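Local coordinates for protein sugar phosphate isomerase/epimerase (Parabacteroides distasonis, PDB 3OBE) that is probably an isomerase or epimerase of sugar phosphates, built on a xylose isomerase-like TIM barrel, at residues T51-F56 with A88-S93; Y168-N173 with F215-Y220; D247-G252 with E279-G284. One frame throughout, in Å; residues are numbered along the deposited sequence.

Contact 1 of 3, residues T51-F56 with A88-S93; sequences TDLEIF and AGLRIS. With EOH (ethanol), chain G; EOH (ethanol), chain E.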
# COMPACT_ATOMS: atom_id res chain seq x y z
N THR A 51 -8.15 11.92 3.52
CA THR A 51 -8.97 12.06 2.31
C THR A 51 -9.20 10.69 1.60
O THR A 51 -10.21 10.52 0.90
CB THR A 51 -8.32 13.05 1.29
OG1 THR A 51 -7.02 12.57 0.96
CG2 THR A 51 -8.27 14.48 1.88
N ASP A 52 -8.29 9.75 1.80
CA ASP A 52 -8.22 8.55 1.03
C ASP A 52 -8.02 7.34 1.94
O ASP A 52 -7.32 7.45 2.94
CB ASP A 52 -7.02 8.63 0.10
CG ASP A 52 -7.30 9.48 -1.10
OD1 ASP A 52 -7.36 10.73 -0.96
OD2 ASP A 52 -7.51 8.88 -2.19
N LEU A 53 -8.63 6.23 1.57
CA LEU A 53 -8.45 4.96 2.27
C LEU A 53 -7.88 3.91 1.35
O LEU A 53 -8.27 3.80 0.18
CB LEU A 53 -9.79 4.46 2.80
CG LEU A 53 -10.54 5.38 3.78
CD1 LEU A 53 -11.88 4.71 4.28
CD2 LEU A 53 -9.69 5.83 4.96
N GLU A 54 -7.00 3.10 1.93
CA GLU A 54 -6.59 1.84 1.32
C GLU A 54 -7.11 0.73 2.21
O GLU A 54 -6.85 0.72 3.42
CB GLU A 54 -5.05 1.77 1.16
CG GLU A 54 -4.55 0.47 0.53
CD GLU A 54 -3.05 0.49 0.46
OE1 GLU A 54 -2.45 0.37 1.54
OE2 GLU A 54 -2.49 0.62 -0.68
N ILE A 55 -7.97 -0.11 1.65
CA ILE A 55 -8.66 -1.12 2.45
C ILE A 55 -7.95 -2.49 2.36
O ILE A 55 -6.83 -2.59 1.86
CB ILE A 55 -10.17 -1.16 2.10
CG1 ILE A 55 -10.39 -1.58 0.66
CG2 ILE A 55 -10.82 0.25 2.43
CD1 ILE A 55 -11.81 -1.96 0.35
N PHE A 56 -8.62 -3.50 2.90
CA PHE A 56 -8.12 -4.84 3.00
C PHE A 56 -9.33 -5.75 3.09
O PHE A 56 -10.44 -5.31 3.26
CB PHE A 56 -7.19 -4.97 4.22
CG PHE A 56 -7.90 -4.87 5.52
CD1 PHE A 56 -8.20 -3.65 6.07
CD2 PHE A 56 -8.31 -6.02 6.19
CE1 PHE A 56 -8.87 -3.56 7.31
CE2 PHE A 56 -8.99 -5.94 7.42
CZ PHE A 56 -9.27 -4.71 7.95
N ALA A 88 -18.94 9.99 4.16
CA ALA A 88 -18.05 10.59 5.13
C ALA A 88 -17.06 11.62 4.53
O ALA A 88 -16.30 12.26 5.27
CB ALA A 88 -17.28 9.49 5.88
N GLY A 89 -17.09 11.82 3.22
CA GLY A 89 -16.12 12.70 2.53
C GLY A 89 -14.75 12.11 2.28
O GLY A 89 -13.75 12.84 2.17
N LEU A 90 -14.70 10.79 2.19
CA LEU A 90 -13.47 10.07 1.95
C LEU A 90 -13.62 9.35 0.60
O LEU A 90 -14.68 9.39 0.01
CB LEU A 90 -13.23 9.06 3.07
CG LEU A 90 -13.03 9.63 4.49
CD1 LEU A 90 -13.03 8.53 5.50
CD2 LEU A 90 -11.72 10.42 4.56
N ARG A 91 -12.54 8.74 0.12
CA ARG A 91 -12.60 7.92 -1.04
C ARG A 91 -11.75 6.69 -0.80
O ARG A 91 -10.61 6.82 -0.34
CB ARG A 91 -12.07 8.71 -2.22
CG ARG A 91 -11.88 7.89 -3.47
CD ARG A 91 -11.41 8.69 -4.73
NE ARG A 91 -11.29 7.65 -5.76
CZ ARG A 91 -10.20 7.31 -6.42
NH1 ARG A 91 -9.08 8.04 -6.34
NH2 ARG A 91 -10.25 6.26 -7.23
N ILE A 92 -12.29 5.52 -1.14
CA ILE A 92 -11.49 4.28 -1.21
C ILE A 92 -10.72 4.30 -2.53
O ILE A 92 -11.32 4.08 -3.60
CB ILE A 92 -12.36 2.99 -1.12
CG1 ILE A 92 -13.26 3.01 0.10
CG2 ILE A 92 -11.43 1.77 -1.12
CD1 ILE A 92 -14.37 1.91 0.12
N SER A 93 -9.42 4.55 -2.44
CA SER A 93 -8.56 4.68 -3.60
C SER A 93 -7.61 3.55 -3.84
O SER A 93 -7.11 3.41 -4.97
CB SER A 93 -7.87 6.02 -3.62
OG SER A 93 -7.19 6.35 -2.42
C1 EOH G . -12.30 -4.73 5.44
C2 EOH G . -12.82 -4.35 6.80
O EOH G . -12.34 -3.69 4.50
C1 EOH E . -4.70 8.42 -5.97
C2 EOH E . -3.85 7.31 -5.39
O EOH E . -6.02 7.96 -6.23
O HOH W 1 -7.49 9.75 -4.60

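Contact 2 of 3, residues Y168-N173 with F215-Y220; sequences YHNHSN and FELDVY. With PO4 (phosphate ion), chain C.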
# COMPACT_ATOMS: atom_id res chain seq x y z
N TYR A 168 2.73 -3.53 -5.97
CA TYR A 168 3.33 -4.47 -5.02
C TYR A 168 3.89 -3.71 -3.83
O TYR A 168 4.67 -2.76 -4.00
CB TYR A 168 4.42 -5.31 -5.67
CG TYR A 168 5.00 -6.30 -4.73
CD1 TYR A 168 4.28 -7.43 -4.40
CD2 TYR A 168 6.20 -6.05 -4.03
CE1 TYR A 168 4.75 -8.32 -3.50
CE2 TYR A 168 6.67 -6.94 -3.11
CZ TYR A 168 5.95 -8.08 -2.87
OH TYR A 168 6.40 -9.04 -1.98
N HIS A 169 3.50 -4.12 -2.63
CA HIS A 169 3.89 -3.49 -1.36
C HIS A 169 4.87 -4.38 -0.65
O HIS A 169 4.56 -5.56 -0.34
CB HIS A 169 2.66 -3.25 -0.50
CG HIS A 169 2.97 -2.77 0.87
ND1 HIS A 169 2.41 -3.34 1.98
CD2 HIS A 169 3.74 -1.74 1.32
CE1 HIS A 169 2.85 -2.72 3.07
NE2 HIS A 169 3.66 -1.74 2.70
N ASN A 170 6.07 -3.85 -0.42
CA ASN A 170 7.13 -4.55 0.23
C ASN A 170 7.05 -4.47 1.77
O ASN A 170 6.46 -3.55 2.34
CB ASN A 170 8.53 -3.98 -0.13
CG ASN A 170 8.69 -2.56 0.29
OD1 ASN A 170 8.14 -1.66 -0.35
ND2 ASN A 170 9.43 -2.33 1.36
N HIS A 171 7.74 -5.41 2.44
CA HIS A 171 8.13 -5.24 3.84
C HIS A 171 9.66 -5.27 3.84
O HIS A 171 10.24 -4.54 3.05
CB HIS A 171 7.45 -6.28 4.70
CG HIS A 171 5.96 -6.12 4.68
ND1 HIS A 171 5.20 -6.44 3.58
CD2 HIS A 171 5.11 -5.56 5.59
CE1 HIS A 171 3.93 -6.13 3.84
NE2 HIS A 171 3.85 -5.58 5.04
N SER A 172 10.31 -6.07 4.67
CA SER A 172 11.79 -6.02 4.75
C SER A 172 12.46 -7.14 3.98
O SER A 172 13.61 -7.00 3.59
CB SER A 172 12.28 -6.01 6.19
OG SER A 172 11.77 -4.91 6.90
N ASN A 173 11.75 -8.25 3.79
CA ASN A 173 12.41 -9.46 3.25
C ASN A 173 12.71 -9.30 1.76
O ASN A 173 13.54 -10.05 1.22
CB ASN A 173 11.57 -10.70 3.48
CG ASN A 173 11.68 -11.22 4.89
OD1 ASN A 173 12.65 -10.93 5.62
ND2 ASN A 173 10.72 -12.06 5.26
N PHE A 215 4.98 -0.00 -7.73
CA PHE A 215 5.40 -0.41 -6.42
C PHE A 215 4.90 0.60 -5.39
O PHE A 215 4.97 1.84 -5.62
CB PHE A 215 6.93 -0.64 -6.35
CG PHE A 215 7.37 -1.87 -7.16
CD1 PHE A 215 7.51 -1.79 -8.54
CD2 PHE A 215 7.49 -3.12 -6.57
CE1 PHE A 215 7.80 -2.90 -9.27
CE2 PHE A 215 7.82 -4.24 -7.34
CZ PHE A 215 7.95 -4.13 -8.67
N GLU A 216 4.42 0.05 -4.29
CA GLU A 216 4.03 0.83 -3.10
C GLU A 216 5.16 0.67 -2.14
O GLU A 216 5.27 -0.34 -1.43
CB GLU A 216 2.70 0.33 -2.55
CG GLU A 216 2.16 1.04 -1.28
CD GLU A 216 0.80 0.60 -0.95
OE1 GLU A 216 0.66 -0.55 -0.54
OE2 GLU A 216 -0.14 1.45 -0.98
N LEU A 217 6.04 1.66 -2.12
CA LEU A 217 7.27 1.57 -1.35
C LEU A 217 6.97 1.78 0.11
O LEU A 217 6.50 2.84 0.50
CB LEU A 217 8.30 2.57 -1.80
CG LEU A 217 9.62 2.54 -1.03
CD1 LEU A 217 10.25 1.10 -1.05
CD2 LEU A 217 10.53 3.61 -1.50
N ASP A 218 7.24 0.75 0.89
CA ASP A 218 7.17 0.88 2.37
C ASP A 218 8.47 1.45 2.89
O ASP A 218 9.48 0.76 2.95
CB ASP A 218 6.81 -0.39 3.10
CG ASP A 218 6.24 -0.05 4.47
OD1 ASP A 218 7.04 0.52 5.27
OD2 ASP A 218 5.02 -0.28 4.70
N VAL A 219 8.47 2.75 3.19
CA VAL A 219 9.70 3.41 3.55
C VAL A 219 10.23 2.87 4.88
O VAL A 219 11.45 2.77 5.10
CB VAL A 219 9.57 4.94 3.53
CG1 VAL A 219 9.29 5.39 2.11
CG2 VAL A 219 8.49 5.44 4.54
N TYR A 220 9.33 2.52 5.80
CA TYR A 220 9.74 2.01 7.12
C TYR A 220 10.34 0.63 7.00
O TYR A 220 11.39 0.38 7.55
CB TYR A 220 8.55 1.94 8.06
CG TYR A 220 8.85 1.36 9.40
CD1 TYR A 220 9.45 2.13 10.43
CD2 TYR A 220 8.52 0.03 9.69
CE1 TYR A 220 9.67 1.56 11.71
CE2 TYR A 220 8.75 -0.50 10.94
CZ TYR A 220 9.31 0.26 11.93
OH TYR A 220 9.54 -0.27 13.16
P PO4 C . 0.41 -4.51 5.76
O1 PO4 C . -0.46 -4.50 7.02
O2 PO4 C . 1.83 -4.36 6.22
O3 PO4 C . -0.05 -3.25 4.99
O4 PO4 C . 0.16 -5.70 4.90

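Contact 3 of 3, residues D247-G252 with E279-G284; sequences DRWIIG and EGDKKG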
# COMPACT_ATOMS: atom_id res chain seq x y z
N ASP A 247 6.07 4.43 10.68
CA ASP A 247 7.15 4.74 11.61
C ASP A 247 7.04 3.69 12.72
O ASP A 247 6.32 2.71 12.56
CB ASP A 247 6.96 6.17 12.11
CG ASP A 247 8.23 6.82 12.61
OD1 ASP A 247 9.12 6.10 13.12
OD2 ASP A 247 8.30 8.11 12.55
N ARG A 248 7.72 3.87 13.85
CA ARG A 248 7.57 2.93 14.96
C ARG A 248 6.09 2.87 15.37
O ARG A 248 5.50 1.81 15.52
CB ARG A 248 8.40 3.38 16.12
CG ARG A 248 9.89 3.45 15.77
CD ARG A 248 10.43 2.03 15.43
NE ARG A 248 10.75 1.29 16.63
CZ ARG A 248 11.19 0.03 16.63
NH1 ARG A 248 11.31 -0.64 15.50
NH2 ARG A 248 11.47 -0.57 17.77
N TRP A 249 5.51 4.05 15.53
CA TRP A 249 4.05 4.15 15.80
C TRP A 249 3.58 5.46 15.17
O TRP A 249 3.34 5.54 13.96
CB TRP A 249 3.76 3.98 17.29
CG TRP A 249 2.29 3.60 17.50
CD1 TRP A 249 1.66 2.48 17.00
CD2 TRP A 249 1.31 4.31 18.26
NE1 TRP A 249 0.34 2.47 17.38
CE2 TRP A 249 0.09 3.58 18.15
CE3 TRP A 249 1.32 5.49 19.03
CZ2 TRP A 249 -1.08 4.01 18.76
CZ3 TRP A 249 0.17 5.89 19.64
CH2 TRP A 249 -1.03 5.16 19.49
N ILE A 250 3.49 6.52 15.95
CA ILE A 250 3.05 7.80 15.40
C ILE A 250 4.05 8.32 14.38
O ILE A 250 5.25 8.33 14.62
CB ILE A 250 2.83 8.85 16.46
CG1 ILE A 250 1.59 8.54 17.28
CG2 ILE A 250 2.62 10.28 15.84
CD1 ILE A 250 1.59 9.25 18.66
N ILE A 251 3.54 8.70 13.21
CA ILE A 251 4.41 9.20 12.16
C ILE A 251 5.18 10.43 12.63
O ILE A 251 4.59 11.43 13.12
CB ILE A 251 3.64 9.51 10.86
CG1 ILE A 251 2.83 8.30 10.39
CG2 ILE A 251 4.56 10.08 9.78
CD1 ILE A 251 3.64 6.99 10.09
N GLY A 252 6.51 10.33 12.51
CA GLY A 252 7.42 11.41 12.88
C GLY A 252 7.79 11.54 14.35
O GLY A 252 8.40 12.56 14.76
N GLU A 279 1.18 -0.12 13.13
CA GLU A 279 1.04 -1.39 13.82
C GLU A 279 0.41 -1.14 15.19
O GLU A 279 0.18 0.00 15.59
CB GLU A 279 2.39 -2.11 13.88
CG GLU A 279 3.40 -1.49 14.82
CD GLU A 279 4.73 -2.19 14.72
OE1 GLU A 279 5.48 -1.90 13.77
OE2 GLU A 279 5.00 -3.05 15.59
N GLY A 280 0.07 -2.21 15.89
CA GLY A 280 -0.56 -2.14 17.22
C GLY A 280 0.37 -1.50 18.22
O GLY A 280 1.59 -1.71 18.20
N ASP A 281 -0.18 -0.62 19.06
CA ASP A 281 0.61 0.06 20.08
C ASP A 281 1.09 -0.91 21.11
O ASP A 281 0.40 -1.87 21.46
CB ASP A 281 -0.24 1.15 20.78
CG ASP A 281 0.59 2.09 21.61
OD1 ASP A 281 1.71 2.45 21.20
OD2 ASP A 281 0.15 2.50 22.69
N LYS A 282 2.25 -0.60 21.68
CA LYS A 282 2.83 -1.35 22.75
C LYS A 282 2.61 -0.70 24.12
O LYS A 282 2.89 -1.34 25.13
CB LYS A 282 4.35 -1.46 22.56
CG LYS A 282 4.77 -2.17 21.26
CD LYS A 282 6.31 -2.15 21.12
N LYS A 283 2.07 0.52 24.14
CA LYS A 283 1.92 1.27 25.37
C LYS A 283 0.47 1.58 25.77
O LYS A 283 0.21 2.60 26.45
CB LYS A 283 2.68 2.58 25.25
CG LYS A 283 4.13 2.45 24.87
CD LYS A 283 4.86 3.72 25.25
CE LYS A 283 6.29 3.69 24.81
NZ LYS A 283 6.95 4.99 25.08
N GLY A 284 -0.45 0.73 25.34
CA GLY A 284 -1.82 0.74 25.83
C GLY A 284 -2.76 1.76 25.23
O GLY A 284 -3.88 1.89 25.73
O HOH W 2 3.71 1.54 13.28
O HOH W 3 4.42 0.17 17.88

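Contact 1 of 3, residues T51-F56 with A88-S93
Asp52 and Ser93 meet through their polar ends: Asp52 OD2 accepts from Ser93 OG at 2.6 Å on its anti lone pair, the one directed away from OD1. The other oxygen is engaged too, since Thr51 OG1 donates to Asp52 OD1, again on the anti side, and this pair of bonds fixes the rotation of the carboxylate. A water bridges Asp52 OD2 and Arg91 NH1. These two atoms are 4.5 Å apart with the oxygen well out of the guanidinium plane, so charge alone links them directly; Arg91 NH2 bonds Ser129 OG instead. With Arg91 CG anti to the backbone N (chi1 171°), the extended chain brings one guanidinium face against Ser93 CB, which is offset toward its rim.

The face that carries Leu53 and Ile92 is apolar. Ile55 and Ile92 cross at about a right angle, CG2 to CG2 3.9 Å, while Leu53 CD1 approaches Leu90 CD1 at 4.2 Å. Parallel pairing joins the backbones, with Leu53 N to Arg91 O at 2.8 Å and Ser93 N to Leu53 O at 3.0 Å. These are neighbouring strands of the TIM barrel, linked through helix 78-87, whose Val85 and Tyr81 cover the leucines and isoleucines; strand 24-26 pairs with 52-55 in turn.

Contact 2 of 3, residues Y168-N173 with F215-Y220
His169 and Asp218 join two parallel strands of the TIM barrel near their C-terminal ends, the end that carries the active site in this fold. His169 NE2 donates to Asp218 OD2 at 2.8 Å, with an N-H...O angle of 167°. The oxygen lies in the imidazole plane and accepts the N-H on its anti lone pair, while ring and carboxylate planes are turned 39° from each other.

The tight part lies between the strands and at the turn into helix 219-224. Glu216 N bonds Tyr168 O at 2.8 Å. Tyr168 CB packs against Phe215 CD2 at 3.9 Å on the face that helix 200-207 covers through Phe204 and Leu205. On the barrel side, the Glu216 carboxylate stands nearly perpendicular to the His169 ring, with OE1 beside His169 CB at 3.4 Å; its hydrogen-bond partner is His96 NE2. His244 and His96 also meet the His169 ring, so this buried interior is rich in polar groups. Beyond His169 the buried Asn170 continues the link by side chain rather than sheet pairing: its CG sits between the backbone N and the carbonyl carbon (chi1 62°), bringing the amide to the helix start. There Asn170 OD1 accepts from Asp218 N at 2.9 Å, almost straight, while Asn170 ND2 donates to His171 O at 2.9 Å within the amide plane.

The looser side begins with the partly exposed His171 and Ser172, which make no contact with 215-220. Ser172 OG bonds Trp221 O just beyond it. The phosphate near His171, probably from the crystallisation liquor, is consistent with a site able to receive a phosphorylated sugar; His171 NE2 donates to its O2 at 2.6 Å.

Contact 3 of 3, residues D247-G252 with E279-G284
Glu279 opens the second segment by offering its carbonyl to the indole edge of Trp249: NE1 lies 3.1 Å from Glu279 O, but the N-H...O angle of 122° makes this a weak bond. Gln287 OE1 is a further acceptor for that indole N-H, and Gln287 NE2 donates to Glu279 O, so one amide side chain serves both partners. The Glu279 backbone N is tied to Arg248 O through a water, which accepts from N at 3.0 Å and probably donates to Arg248 O. The Glu279 side chain passes alongside Arg248 O, with Glu279 CG 4.0 Å from it, and its carboxylate ends in a salt bridge with Lys246.

Gly280 follows, its carbonyl linked to Arg248 O by a second water, weakly on the glycine side. Both segments are loops following barrel strands, 240-245 and 273-276, at the C-terminal rim of the TIM barrel, and the indole of Trp249 lies against the second of them.

Asp281 supplies the stacking. Its carboxylate lies over one face of the Trp249 ring, the planes 27° apart and OD1 3.5 Å from CD2. Asp281 CB packs on the same ring, 3.6 Å from Trp249 CE2. Trp249 CG is anti to the backbone N (chi1 -160°), which turns the indole so that one face meets Asp281. Asp281 OD1 also forms a salt bridge with Arg285 NH2, and Asp281 N donates to Gln287 OE1.

Overall arrangement
The three contacts follow one another along the chain, each closing before the next opens, and all belong to one TIM barrel. Contact 1 joins strands 52-55 and 91-95; contact 2 joins 165-169 and 213-218 in the same parallel sheet, its centre about 20 Å away. They meet inside the barrel, where Glu54 OE2 and Glu216 OE2 come close. Contact 3, with its centre about 18 Å from that of contact 2, lies in the loops after strands 240-245 and 273-276; Tyr220 OH and Arg248 NH1 connect the two. Contacts 1 and 3 do not touch. Contact 2 lies at the C-terminal end of the barrel strands, where a sugar phosphate would probably bind, and contact 3 joins two loops at that rim.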